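Local coordinates for protein KLLA0E08119p (Kluyveromyces lactis, PDB 3VA7) that probably carboxylates urea to urea-1-carboxylate with bicarbonate, ATP and biotin, as the urea carboxylase part of a larger multifunctional enzyme, at residues Thr33-Asn38 with Asp93-Ala98; Lys48-Met53 with Trp340-Ala345; Ala106-Tyr111 with Asp336-Met341. All blocks are in the same frame, centred on the assembly; numbering follows the deposited sequence.

Contact 1 of 3, residues Thr33-Asn38 with Asp93-Ala98; sequences TVLIAN and DKIINA
Leu35 of strand 33-36 reaches with both methyls onto helix 92-101, where Ile95 and Ala98, one turn apart, receive them. CD1 of Leu35 lies against the end of the segment, 3.7 Å from the carbonyl carbon C of Ala98 and 4.0 Å from CB of Ala98. The other branch, CD2 of Leu35, meets CG2 of Ile95 at 4.1 Å, the two side chains crossing at a slant. Leu35 gets there because its CG stands anti to the backbone N (chi1 178°), which carries the fork away from the sheet. The same CG2 of Ile95 also approaches Ala37, 4.3 Å from CB of Ala37. Ala37 is the centre of an inverse gamma turn, with a weak bond from Asn38 N to Ile36 O; the turn follows the last residue of strand 33-36, while the Ala37 backbone still bonds to Ile108. All four touching residues are buried, and the side chains that meet are all apolar, though CD1 of Leu35 also lies on the backbone carbonyl of Ala98. Val58 and Val60 of strand 56-61 lie against Leu35, Val60 also against Ala98, and Phe120 of helix 118-125 against Ile95. Ile96, also buried, faces helix 118-125. The open side of the segment carries Asp93 and Asn97, both exposed, and the partly exposed Lys94; there Asp93 OD1 forms a salt bridge with Arg123, and Lys94 NZ bonds to the carbonyl of Glu87. Helix 92-101 belongs to the crossover from strand 76-79 to strand 106-108, and its seat on the central strand is characteristic of the Rossmann-like parallel sheet in the N-terminal domain of biotin carboxylases.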
ATOM      1  N   THR A  33     -39.715 -11.888   2.076  1.00 41.14           N
ATOM      2  CA  THR A  33     -38.535 -11.112   2.363  1.00 39.92           C
ATOM      3  C   THR A  33     -38.158 -11.384   3.841  1.00 38.41           C
ATOM      4  O   THR A  33     -39.050 -11.517   4.681  1.00 38.66           O
ATOM      5  CB  THR A  33     -38.736  -9.583   2.009  1.00 40.07           C
ATOM      6  OG1 THR A  33     -39.680  -9.001   2.885  1.00 43.81           O
ATOM      7  CG2 THR A  33     -39.331  -9.394   0.649  1.00 39.73           C
ATOM      8  N   VAL A  34     -36.861 -11.507   4.139  1.00 35.78           N
ATOM      9  CA  VAL A  34     -36.340 -11.833   5.475  1.00 33.63           C
ATOM     10  C   VAL A  34     -35.212 -10.844   5.828  1.00 32.86           C
ATOM     11  O   VAL A  34     -34.332 -10.643   5.033  1.00 31.98           O
ATOM     12  CB  VAL A  34     -35.752 -13.309   5.532  1.00 33.35           C
ATOM     13  CG1 VAL A  34     -34.906 -13.516   6.771  1.00 33.30           C
ATOM     14  CG2 VAL A  34     -36.816 -14.372   5.496  1.00 31.02           C
ATOM     15  N   LEU A  35     -35.224 -10.228   7.008  1.00 33.09           N
ATOM     16  CA  LEU A  35     -34.115  -9.329   7.424  1.00 33.53           C
ATOM     17  C   LEU A  35     -33.078 -10.054   8.294  1.00 33.34           C
ATOM     18  O   LEU A  35     -33.467 -10.900   9.109  1.00 33.67           O
ATOM     19  CB  LEU A  35     -34.666  -8.158   8.207  1.00 33.68           C
ATOM     20  CG  LEU A  35     -33.702  -7.117   8.795  1.00 34.84           C
ATOM     21  CD1 LEU A  35     -34.393  -5.762   8.608  1.00 31.14           C
ATOM     22  CD2 LEU A  35     -33.257  -7.390  10.303  1.00 31.27           C
ATOM     23  N   ILE A  36     -31.788  -9.736   8.129  1.00 32.47           N
ATOM     24  CA  ILE A  36     -30.744 -10.365   8.945  1.00 32.20           C
ATOM     25  C   ILE A  36     -30.282  -9.385   9.972  1.00 32.64           C
ATOM     26  O   ILE A  36     -29.624  -8.385   9.638  1.00 32.41           O
ATOM     27  CB  ILE A  36     -29.425 -10.675   8.184  1.00 32.58           C
ATOM     28  CG1 ILE A  36     -29.620 -11.136   6.725  1.00 32.12           C
ATOM     29  CG2 ILE A  36     -28.491 -11.544   9.021  1.00 32.43           C
ATOM     30  CD1 ILE A  36     -30.595 -12.093   6.483  1.00 31.14           C
ATOM     31  N   ALA A  37     -30.588  -9.678  11.235  1.00 33.21           N
ATOM     32  CA  ALA A  37     -30.148  -8.842  12.351  1.00 32.81           C
ATOM     33  C   ALA A  37     -28.686  -9.134  12.690  1.00 33.15           C
ATOM     34  O   ALA A  37     -28.320  -9.433  13.843  1.00 34.29           O
ATOM     35  CB  ALA A  37     -31.041  -9.003  13.552  1.00 32.54           C
ATOM     36  N   ASN A  38     -27.839  -9.025  11.677  1.00 32.67           N
ATOM     37  CA  ASN A  38     -26.432  -9.340  11.876  1.00 32.43           C
ATOM     38  C   ASN A  38     -25.550  -8.781  10.776  1.00 32.71           C
ATOM     39  O   ASN A  38     -26.070  -8.153   9.806  1.00 32.44           O
ATOM     40  CB  ASN A  38     -26.220 -10.855  12.013  1.00 31.84           C
ATOM     41  CG  ASN A  38     -25.230 -11.196  13.078  1.00 31.28           C
ATOM     42  OD1 ASN A  38     -24.055 -10.797  12.995  1.00 32.94           O
ATOM     43  ND2 ASN A  38     -25.670 -11.951  14.086  1.00 26.84           N
ATOM     44  N   ASP A  93     -34.822  -0.982  18.560  1.00 51.88           N
ATOM     45  CA  ASP A  93     -35.818  -0.084  17.987  1.00 52.69           C
ATOM     46  C   ASP A  93     -35.556   0.110  16.513  1.00 51.77           C
ATOM     47  O   ASP A  93     -36.470  -0.034  15.672  1.00 50.78           O
ATOM     48  CB  ASP A  93     -35.959   1.233  18.794  1.00 53.47           C
ATOM     49  CG  ASP A  93     -37.168   1.184  19.755  1.00 57.32           C
ATOM     50  OD1 ASP A  93     -37.565   0.048  20.169  1.00 58.77           O
ATOM     51  OD2 ASP A  93     -37.751   2.256  20.062  1.00 59.81           O
ATOM     52  N   LYS A  94     -34.281   0.395  16.238  1.00 50.92           N
ATOM     53  CA  LYS A  94     -33.747   0.554  14.907  1.00 50.22           C
ATOM     54  C   LYS A  94     -34.003  -0.694  14.055  1.00 50.83           C
ATOM     55  O   LYS A  94     -34.591  -0.575  12.956  1.00 51.75           O
ATOM     56  CB  LYS A  94     -32.258   0.872  14.993  1.00 50.29           C
ATOM     57  CG  LYS A  94     -31.935   2.322  15.419  1.00 47.15           C
ATOM     58  CD  LYS A  94     -30.450   2.513  15.651  1.00 43.09           C
ATOM     59  CE  LYS A  94     -30.035   3.964  15.324  1.00 43.98           C
ATOM     60  NZ  LYS A  94     -28.571   4.218  15.363  1.00 39.04           N
ATOM     61  N   ILE A  95     -33.639  -1.879  14.583  1.00 50.39           N
ATOM     62  CA  ILE A  95     -33.809  -3.189  13.879  1.00 49.23           C
ATOM     63  C   ILE A  95     -35.242  -3.398  13.440  1.00 49.58           C
ATOM     64  O   ILE A  95     -35.520  -3.680  12.265  1.00 50.00           O
ATOM     65  CB  ILE A  95     -33.307  -4.448  14.715  1.00 48.46           C
ATOM     66  CG1 ILE A  95     -31.784  -4.454  14.950  1.00 46.65           C
ATOM     67  CG2 ILE A  95     -33.757  -5.768  14.082  1.00 46.62           C
ATOM     68  CD1 ILE A  95     -30.897  -3.863  13.818  1.00 46.04           C
ATOM     69  N   ILE A  96     -36.154  -3.235  14.384  1.00 49.99           N
ATOM     70  CA  ILE A  96     -37.549  -3.519  14.136  1.00 51.07           C
ATOM     71  C   ILE A  96     -38.132  -2.510  13.131  1.00 50.56           C
ATOM     72  O   ILE A  96     -38.941  -2.868  12.262  1.00 50.22           O
ATOM     73  CB  ILE A  96     -38.311  -3.548  15.474  1.00 51.64           C
ATOM     74  CG1 ILE A  96     -39.121  -4.843  15.599  1.00 54.16           C
ATOM     75  CG2 ILE A  96     -39.216  -2.339  15.604  1.00 52.88           C
ATOM     76  CD1 ILE A  96     -38.322  -6.029  16.070  1.00 54.29           C
ATOM     77  N   ASN A  97     -37.688  -1.254  13.253  1.00 50.92           N
ATOM     78  CA  ASN A  97     -37.998  -0.202  12.270  1.00 51.45           C
ATOM     79  C   ASN A  97     -37.421  -0.564  10.880  1.00 51.19           C
ATOM     80  O   ASN A  97     -38.103  -0.433   9.823  1.00 49.74           O
ATOM     81  CB  ASN A  97     -37.513   1.192  12.747  1.00 52.19           C
ATOM     82  CG  ASN A  97     -37.904   2.338  11.774  1.00 53.41           C
ATOM     83  OD1 ASN A  97     -39.076   2.476  11.370  1.00 55.61           O
ATOM     84  ND2 ASN A  97     -36.912   3.140  11.382  1.00 52.01           N
ATOM     85  N   ALA A  98     -36.182  -1.073  10.893  1.00 50.58           N
ATOM     86  CA  ALA A  98     -35.600  -1.575   9.656  1.00 49.87           C
ATOM     87  C   ALA A  98     -36.449  -2.655   8.959  1.00 49.40           C
ATOM     88  O   ALA A  98     -36.598  -2.596   7.727  1.00 49.17           O
ATOM     89  CB  ALA A  98     -34.206  -2.012   9.871  1.00 50.05           C
TER

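Contact 2 of 3, residues Lys48-Met53 with Trp340-Ala345; sequences KTLKRM and WMLRIA
Met53 and Leu50, one turn apart on helix 40-53, meet Leu342 on helix 337-345. Along Met53, CB points to the partner helix, and CB and CG carry the chain across in an extended run (chi2 178°). SD then makes the first touch, 4.0 Å from CD1 of Leu342. At chi3 (81°) the chain bends, bringing CE to 4.4 Å from CG of Arg343, the aliphatic stem of that residue; the same methyl also packs on Glu339. The two short helix segments pass at 64°, their axes 11.7 Å apart at closest, so side chains, not backbones, bridge the gap. Helix 40-53 is the connection of the first beta-alpha-beta unit, from strand 33-36 to strand 56-61 of the Rossmann-like sheet, whereas helix 337-345 has Trp340 and Ile344 resting on Met242 of the large antiparallel sheet. The interface therefore joins two layers of the biotin carboxylase region. Nearer the parallel sheet, Leu50 turns CD2 to CD1 of Leu342 at 3.4 Å, and the two leucines cross at about a right angle. Leu342 CD1 is thus shared between the leucine methyl and the methionine sulfur. At the partly exposed margin only the stem of Arg343 takes part, its guanidinium being engaged by Asp348 through NH2.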
ATOM      1  N   LYS A  48     -26.714 -16.540   1.386  1.00 28.70           N
ATOM      2  CA  LYS A  48     -26.556 -17.487   0.276  1.00 30.06           C
ATOM      3  C   LYS A  48     -27.761 -18.399   0.255  1.00 29.28           C
ATOM      4  O   LYS A  48     -28.281 -18.720  -0.824  1.00 30.08           O
ATOM      5  CB  LYS A  48     -25.329 -18.384   0.410  1.00 30.87           C
ATOM      6  CG  LYS A  48     -24.021 -17.711   0.245  1.00 34.64           C
ATOM      7  CD  LYS A  48     -22.960 -18.704  -0.274  1.00 42.83           C
ATOM      8  CE  LYS A  48     -23.322 -20.224  -0.095  1.00 45.19           C
ATOM      9  NZ  LYS A  48     -22.574 -21.139  -1.078  1.00 44.47           N
ATOM     10  N   THR A  49     -28.205 -18.802   1.445  1.00 27.43           N
ATOM     11  CA  THR A  49     -29.279 -19.728   1.516  1.00 25.94           C
ATOM     12  C   THR A  49     -30.500 -18.971   1.038  1.00 27.20           C
ATOM     13  O   THR A  49     -31.282 -19.477   0.200  1.00 26.78           O
ATOM     14  CB  THR A  49     -29.443 -20.248   2.930  1.00 25.58           C
ATOM     15  OG1 THR A  49     -28.334 -21.101   3.278  1.00 23.18           O
ATOM     16  CG2 THR A  49     -30.741 -20.986   3.075  1.00 21.74           C
ATOM     17  N   LEU A  50     -30.664 -17.751   1.541  1.00 27.85           N
ATOM     18  CA  LEU A  50     -31.854 -17.009   1.189  1.00 30.13           C
ATOM     19  C   LEU A  50     -31.923 -16.903  -0.314  1.00 31.95           C
ATOM     20  O   LEU A  50     -32.906 -17.338  -0.921  1.00 33.19           O
ATOM     21  CB  LEU A  50     -31.884 -15.627   1.829  1.00 30.21           C
ATOM     22  CG  LEU A  50     -32.248 -15.565   3.326  1.00 30.22           C
ATOM     23  CD1 LEU A  50     -32.174 -14.128   3.737  1.00 30.54           C
ATOM     24  CD2 LEU A  50     -33.611 -16.172   3.713  1.00 21.87           C
ATOM     25  N   LYS A  51     -30.849 -16.391  -0.923  1.00 33.31           N
ATOM     26  CA  LYS A  51     -30.762 -16.352  -2.371  1.00 33.95           C
ATOM     27  C   LYS A  51     -31.197 -17.675  -2.997  1.00 33.72           C
ATOM     28  O   LYS A  51     -32.101 -17.666  -3.821  1.00 33.71           O
ATOM     29  CB  LYS A  51     -29.374 -15.944  -2.871  1.00 34.21           C
ATOM     30  CG  LYS A  51     -29.262 -15.828  -4.428  1.00 34.28           C
ATOM     31  CD  LYS A  51     -28.213 -14.732  -4.804  1.00 41.86           C
ATOM     32  CE  LYS A  51     -27.553 -14.869  -6.213  1.00 42.66           C
ATOM     33  NZ  LYS A  51     -26.182 -15.584  -6.188  1.00 42.18           N
ATOM     34  N   ARG A  52     -30.558 -18.787  -2.621  1.00 33.14           N
ATOM     35  CA  ARG A  52     -30.865 -20.066  -3.263  1.00 33.56           C
ATOM     36  C   ARG A  52     -32.345 -20.383  -3.123  1.00 34.37           C
ATOM     37  O   ARG A  52     -32.924 -20.989  -4.008  1.00 34.42           O
ATOM     38  CB  ARG A  52     -30.002 -21.204  -2.716  1.00 33.74           C
ATOM     39  CG  ARG A  52     -30.425 -22.604  -3.161  1.00 34.02           C
ATOM     40  CD  ARG A  52     -29.426 -23.721  -2.681  1.00 38.27           C
ATOM     41  NE  ARG A  52     -29.444 -23.903  -1.212  1.00 39.12           N
ATOM     42  CZ  ARG A  52     -30.451 -24.458  -0.524  1.00 37.67           C
ATOM     43  NH1 ARG A  52     -31.543 -24.942  -1.144  1.00 35.12           N
ATOM     44  NH2 ARG A  52     -30.370 -24.524   0.798  1.00 36.09           N
ATOM     45  N   MET A  53     -32.974 -19.915  -2.032  1.00 34.65           N
ATOM     46  CA  MET A  53     -34.376 -20.188  -1.802  1.00 33.74           C
ATOM     47  C   MET A  53     -35.310 -19.180  -2.492  1.00 33.88           C
ATOM     48  O   MET A  53     -36.539 -19.353  -2.449  1.00 35.11           O
ATOM     49  CB  MET A  53     -34.648 -20.224  -0.304  1.00 33.88           C
ATOM     50  CG  MET A  53     -33.990 -21.411   0.444  1.00 34.48           C
ATOM     51  SD  MET A  53     -34.312 -21.361   2.235  1.00 34.40           S
ATOM     52  CE  MET A  53     -35.959 -22.049   2.309  1.00 31.35           C
ATOM     53  N   TRP A 340     -33.552 -25.120   7.191  1.00 32.64           N
ATOM     54  CA  TRP A 340     -34.349 -25.718   8.235  1.00 33.37           C
ATOM     55  C   TRP A 340     -34.916 -24.688   9.204  1.00 32.71           C
ATOM     56  O   TRP A 340     -36.109 -24.634   9.401  1.00 33.66           O
ATOM     57  CB  TRP A 340     -33.528 -26.745   8.966  1.00 33.69           C
ATOM     58  CG  TRP A 340     -33.578 -28.069   8.342  1.00 39.63           C
ATOM     59  CD1 TRP A 340     -33.281 -28.396   7.022  1.00 44.18           C
ATOM     60  CD2 TRP A 340     -33.977 -29.291   8.976  1.00 45.45           C
ATOM     61  NE1 TRP A 340     -33.489 -29.755   6.806  1.00 46.18           N
ATOM     62  CE2 TRP A 340     -33.894 -30.329   7.988  1.00 47.51           C
ATOM     63  CE3 TRP A 340     -34.402 -29.620  10.282  1.00 44.20           C
ATOM     64  CZ2 TRP A 340     -34.210 -31.665   8.284  1.00 48.78           C
ATOM     65  CZ3 TRP A 340     -34.690 -30.929  10.586  1.00 43.05           C
ATOM     66  CH2 TRP A 340     -34.609 -31.941   9.594  1.00 49.10           C
ATOM     67  N   MET A 341     -34.080 -23.861   9.790  1.00 32.01           N
ATOM     68  CA  MET A 341     -34.564 -22.830  10.673  1.00 32.02           C
ATOM     69  C   MET A 341     -35.687 -22.045   9.982  1.00 32.63           C
ATOM     70  O   MET A 341     -36.771 -21.843  10.549  1.00 33.62           O
ATOM     71  CB  MET A 341     -33.438 -21.873  11.052  1.00 31.74           C
ATOM     72  CG  MET A 341     -32.320 -22.471  11.959  1.00 32.40           C
ATOM     73  SD  MET A 341     -31.024 -21.268  12.344  1.00 36.18           S
ATOM     74  CE  MET A 341     -31.876 -19.909  13.107  1.00 30.96           C
ATOM     75  N   LEU A 342     -35.460 -21.616   8.754  1.00 31.77           N
ATOM     76  CA  LEU A 342     -36.449 -20.780   8.118  1.00 31.34           C
ATOM     77  C   LEU A 342     -37.786 -21.538   7.993  1.00 31.51           C
ATOM     78  O   LEU A 342     -38.853 -20.979   8.279  1.00 31.28           O
ATOM     79  CB  LEU A 342     -35.945 -20.283   6.755  1.00 30.21           C
ATOM     80  CG  LEU A 342     -34.835 -19.230   6.841  1.00 31.11           C
ATOM     81  CD1 LEU A 342     -34.069 -19.060   5.490  1.00 29.21           C
ATOM     82  CD2 LEU A 342     -35.358 -17.902   7.320  1.00 27.17           C
ATOM     83  N   ARG A 343     -37.710 -22.800   7.585  1.00 31.21           N
ATOM     84  CA  ARG A 343     -38.878 -23.550   7.272  1.00 32.44           C
ATOM     85  C   ARG A 343     -39.625 -23.818   8.561  1.00 33.16           C
ATOM     86  O   ARG A 343     -40.868 -23.719   8.582  1.00 33.40           O
ATOM     87  CB  ARG A 343     -38.533 -24.861   6.585  1.00 32.75           C
ATOM     88  CG  ARG A 343     -38.030 -24.763   5.124  1.00 36.29           C
ATOM     89  CD  ARG A 343     -38.056 -26.162   4.470  1.00 42.39           C
ATOM     90  NE  ARG A 343     -39.260 -26.884   4.925  1.00 48.24           N
ATOM     91  CZ  ARG A 343     -39.590 -28.160   4.654  1.00 50.82           C
ATOM     92  NH1 ARG A 343     -38.812 -28.946   3.884  1.00 50.23           N
ATOM     93  NH2 ARG A 343     -40.720 -28.659   5.179  1.00 49.44           N
ATOM     94  N   ILE A 344     -38.881 -24.105   9.639  1.00 32.78           N
ATOM     95  CA  ILE A 344     -39.499 -24.383  10.916  1.00 33.13           C
ATOM     96  C   ILE A 344     -40.193 -23.146  11.452  1.00 34.04           C
ATOM     97  O   ILE A 344     -41.280 -23.248  12.007  1.00 33.96           O
ATOM     98  CB  ILE A 344     -38.482 -24.872  11.986  1.00 33.59           C
ATOM     99  CG1 ILE A 344     -38.024 -26.290  11.665  1.00 32.26           C
ATOM    100  CG2 ILE A 344     -39.080 -24.744  13.421  1.00 31.19           C
ATOM    101  CD1 ILE A 344     -36.812 -26.689  12.429  1.00 31.97           C
ATOM    102  N   ALA A 345     -39.536 -22.000  11.304  1.00 34.51           N
ATOM    103  CA  ALA A 345     -40.009 -20.743  11.867  1.00 35.97           C
ATOM    104  C   ALA A 345     -41.282 -20.294  11.208  1.00 37.54           C
ATOM    105  O   ALA A 345     -41.957 -19.402  11.766  1.00 38.40           O
ATOM    106  CB  ALA A 345     -38.986 -19.653  11.735  1.00 34.64           C
TER

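Contact 3 of 3, residues Ala106-Tyr111 with Asp336-Met341; sequences AIIPGY and DLVEWM
Ile108 of strand 106-108 presents a single atom, CD1, to two residues of helix 337-345: Val338 and Met341. Fully extended through chi1 (178°) and chi2, the isoleucine reaches straight out from the sheet, and it crosses both partners at about a right angle. Along the helix, Asp336 comes first as its N-cap. OD2 of Asp336 accepts from Glu339 N at 3.1 Å with an N-H...O angle of 154°, the donor standing well above the carboxylate plane. The carboxylate has further partners on helix 40-53: Arg45 at OD2, and both Arg52 and Thr49 at OD1. Leu337 turns from the strand to Gln240 and Met242 of strand 235-244. Next, Val338 brings CG1 to 4.1 Å from CD1 of Ile108. Glu339 shares Arg52 through OE2, and Trp340 lies on Met242. Met341 completes the pair: its chain is extended to SD and then bends, placing CE 4.1 Å from CD1 of Ile108. A glycerol, probably from crystallisation, sits about 3 Å from the nearest atom of the Met341 side chain. The atoms that touch are methyls of buried residues, whose attraction has little directional preference. The directional bonds at this helix start are instead those of Asp336, to Glu339 N within the helix and to Arg45, Arg52 and Thr49 of helix 40-53.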
ATOM      1  N   ALA A 106     -39.983 -11.659   8.475  1.00 38.86           N
ATOM      2  CA  ALA A 106     -39.192 -12.390   9.498  1.00 36.08           C
ATOM      3  C   ALA A 106     -37.830 -11.759   9.715  1.00 35.23           C
ATOM      4  O   ALA A 106     -37.282 -11.078   8.823  1.00 34.73           O
ATOM      5  CB  ALA A 106     -39.028 -13.831   9.114  1.00 34.89           C
ATOM      6  N   ILE A 107     -37.298 -11.969  10.914  1.00 34.17           N
ATOM      7  CA  ILE A 107     -35.933 -11.581  11.243  1.00 33.81           C
ATOM      8  C   ILE A 107     -35.146 -12.799  11.697  1.00 33.84           C
ATOM      9  O   ILE A 107     -35.610 -13.582  12.540  1.00 34.88           O
ATOM     10  CB  ILE A 107     -35.883 -10.522  12.343  1.00 33.86           C
ATOM     11  CG1 ILE A 107     -36.682  -9.285  11.924  1.00 34.05           C
ATOM     12  CG2 ILE A 107     -34.439 -10.184  12.694  1.00 31.61           C
ATOM     13  CD1 ILE A 107     -37.061  -8.399  13.108  1.00 37.48           C
ATOM     14  N   ILE A 108     -33.987 -12.997  11.089  1.00 32.54           N
ATOM     15  CA  ILE A 108     -33.145 -14.079  11.486  1.00 31.67           C
ATOM     16  C   ILE A 108     -31.922 -13.390  12.053  1.00 32.35           C
ATOM     17  O   ILE A 108     -31.351 -12.499  11.412  1.00 32.22           O
ATOM     18  CB  ILE A 108     -32.865 -15.081  10.347  1.00 30.56           C
ATOM     19  CG1 ILE A 108     -31.922 -16.194  10.810  1.00 27.65           C
ATOM     20  CG2 ILE A 108     -32.299 -14.378   9.151  1.00 31.66           C
ATOM     21  CD1 ILE A 108     -31.823 -17.371   9.870  1.00 21.50           C
ATOM     22  N   PRO A 109     -31.545 -13.779  13.291  1.00 32.71           N
ATOM     23  CA  PRO A 109     -30.596 -13.027  14.107  1.00 32.38           C
ATOM     24  C   PRO A 109     -29.137 -13.439  14.012  1.00 33.61           C
ATOM     25  O   PRO A 109     -28.266 -12.646  14.409  1.00 34.84           O
ATOM     26  CB  PRO A 109     -31.095 -13.289  15.518  1.00 31.86           C
ATOM     27  CG  PRO A 109     -31.690 -14.649  15.438  1.00 30.84           C
ATOM     28  CD  PRO A 109     -32.162 -14.892  14.043  1.00 31.68           C
ATOM     29  N   GLY A 110     -28.848 -14.642  13.511  1.00 33.68           N
ATOM     30  CA  GLY A 110     -27.484 -15.170  13.590  1.00 34.32           C
ATOM     31  C   GLY A 110     -27.170 -15.665  14.995  1.00 34.52           C
ATOM     32  O   GLY A 110     -28.004 -16.354  15.633  1.00 34.98           O
ATOM     33  N   TYR A 111     -25.949 -15.353  15.411  1.00 34.50           N
ATOM     34  CA  TYR A 111     -25.398 -15.517  16.763  1.00 35.13           C
ATOM     35  C   TYR A 111     -24.615 -14.271  17.171  1.00 36.38           C
ATOM     36  O   TYR A 111     -24.109 -13.551  16.306  1.00 36.32           O
ATOM     37  CB  TYR A 111     -24.444 -16.702  16.840  1.00 34.52           C
ATOM     38  CG  TYR A 111     -23.657 -16.978  15.588  1.00 33.88           C
ATOM     39  CD1 TYR A 111     -22.596 -16.151  15.182  1.00 33.95           C
ATOM     40  CD2 TYR A 111     -23.967 -18.069  14.799  1.00 32.72           C
ATOM     41  CE1 TYR A 111     -21.881 -16.413  14.005  1.00 32.84           C
ATOM     42  CE2 TYR A 111     -23.260 -18.348  13.642  1.00 33.06           C
ATOM     43  CZ  TYR A 111     -22.215 -17.533  13.259  1.00 36.50           C
ATOM     44  OH  TYR A 111     -21.521 -17.880  12.109  1.00 41.90           O
ATOM     45  N   ASP A 336     -28.785 -27.973   5.093  1.00 27.33           N
ATOM     46  CA  ASP A 336     -28.577 -26.575   5.244  1.00 27.82           C
ATOM     47  C   ASP A 336     -29.428 -26.185   6.481  1.00 27.86           C
ATOM     48  O   ASP A 336     -30.665 -26.062   6.396  1.00 27.20           O
ATOM     49  CB  ASP A 336     -28.991 -25.860   3.960  1.00 27.95           C
ATOM     50  CG  ASP A 336     -28.926 -24.337   4.066  1.00 31.55           C
ATOM     51  OD1 ASP A 336     -28.965 -23.697   2.982  1.00 32.17           O
ATOM     52  OD2 ASP A 336     -28.867 -23.764   5.205  1.00 34.64           O
ATOM     53  N   LEU A 337     -28.743 -25.981   7.612  1.00 27.29           N
ATOM     54  CA  LEU A 337     -29.385 -25.628   8.888  1.00 26.88           C
ATOM     55  C   LEU A 337     -30.188 -24.306   8.883  1.00 26.93           C
ATOM     56  O   LEU A 337     -31.302 -24.271   9.376  1.00 27.95           O
ATOM     57  CB  LEU A 337     -28.345 -25.629   9.997  1.00 26.03           C
ATOM     58  CG  LEU A 337     -27.735 -27.012  10.264  1.00 26.45           C
ATOM     59  CD1 LEU A 337     -26.804 -26.809  11.445  1.00 26.25           C
ATOM     60  CD2 LEU A 337     -28.818 -28.181  10.548  1.00 20.76           C
ATOM     61  N   VAL A 338     -29.649 -23.237   8.311  1.00 27.02           N
ATOM     62  CA  VAL A 338     -30.438 -22.013   8.047  1.00 26.51           C
ATOM     63  C   VAL A 338     -31.723 -22.319   7.288  1.00 27.52           C
ATOM     64  O   VAL A 338     -32.753 -21.760   7.595  1.00 27.79           O
ATOM     65  CB  VAL A 338     -29.599 -20.873   7.370  1.00 25.70           C
ATOM     66  CG1 VAL A 338     -30.481 -19.713   6.796  1.00 25.53           C
ATOM     67  CG2 VAL A 338     -28.540 -20.333   8.333  1.00 21.38           C
ATOM     68  N   GLU A 339     -31.681 -23.194   6.291  1.00 29.93           N
ATOM     69  CA  GLU A 339     -32.904 -23.485   5.505  1.00 31.44           C
ATOM     70  C   GLU A 339     -33.958 -24.073   6.456  1.00 32.48           C
ATOM     71  O   GLU A 339     -35.090 -23.585   6.512  1.00 32.15           O
ATOM     72  CB  GLU A 339     -32.640 -24.494   4.386  1.00 31.70           C
ATOM     73  CG  GLU A 339     -33.922 -24.856   3.600  1.00 33.73           C
ATOM     74  CD  GLU A 339     -33.712 -25.874   2.483  1.00 34.45           C
ATOM     75  OE1 GLU A 339     -34.723 -26.341   1.904  1.00 39.70           O
ATOM     76  OE2 GLU A 339     -32.556 -26.229   2.207  1.00 35.40           O
ATOM     77  N   TRP A 340     -33.552 -25.120   7.191  1.00 32.64           N
ATOM     78  CA  TRP A 340     -34.349 -25.718   8.235  1.00 33.37           C
ATOM     79  C   TRP A 340     -34.916 -24.688   9.204  1.00 32.71           C
ATOM     80  O   TRP A 340     -36.109 -24.634   9.401  1.00 33.66           O
ATOM     81  CB  TRP A 340     -33.528 -26.745   8.966  1.00 33.69           C
ATOM     82  CG  TRP A 340     -33.578 -28.069   8.342  1.00 39.63           C
ATOM     83  CD1 TRP A 340     -33.281 -28.396   7.022  1.00 44.18           C
ATOM     84  CD2 TRP A 340     -33.977 -29.291   8.976  1.00 45.45           C
ATOM     85  NE1 TRP A 340     -33.489 -29.755   6.806  1.00 46.18           N
ATOM     86  CE2 TRP A 340     -33.894 -30.329   7.988  1.00 47.51           C
ATOM     87  CE3 TRP A 340     -34.402 -29.620  10.282  1.00 44.20           C
ATOM     88  CZ2 TRP A 340     -34.210 -31.665   8.284  1.00 48.78           C
ATOM     89  CZ3 TRP A 340     -34.690 -30.929  10.586  1.00 43.05           C
ATOM     90  CH2 TRP A 340     -34.609 -31.941   9.594  1.00 49.10           C
ATOM     91  N   MET A 341     -34.080 -23.861   9.790  1.00 32.01           N
ATOM     92  CA  MET A 341     -34.564 -22.830  10.673  1.00 32.02           C
ATOM     93  C   MET A 341     -35.687 -22.045   9.982  1.00 32.63           C
ATOM     94  O   MET A 341     -36.771 -21.843  10.549  1.00 33.62           O
ATOM     95  CB  MET A 341     -33.438 -21.873  11.052  1.00 31.74           C
ATOM     96  CG  MET A 341     -32.320 -22.471  11.959  1.00 32.40           C
ATOM     97  SD  MET A 341     -31.024 -21.268  12.344  1.00 36.18           S
ATOM     98  CE  MET A 341     -31.876 -19.909  13.107  1.00 30.96           C
TER

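How the contacts relate
From the N terminus, strand 33-36 leads into helix 40-53, the first half of contact 2. The chain then returns at helix 92-101 to close contact 1, a loop of 54 residues, so contacts 1 and 2 cross. Strand 106-108 follows directly, pairs beside strand 33-36 (Leu35 N to Ala106 O, 2.9 Å) and opens contact 3, in series with contact 1 and inside the span of contact 2. Both long loops end at helix 337-345 and its N-cap, on overlapping residues: 336-341 for contact 3, 340-345 for contact 2. Helix 92-101 covers one face of the parallel sheet; helix 40-53 lies on the opposite face, where helix 337-345 also meets strand 106-108.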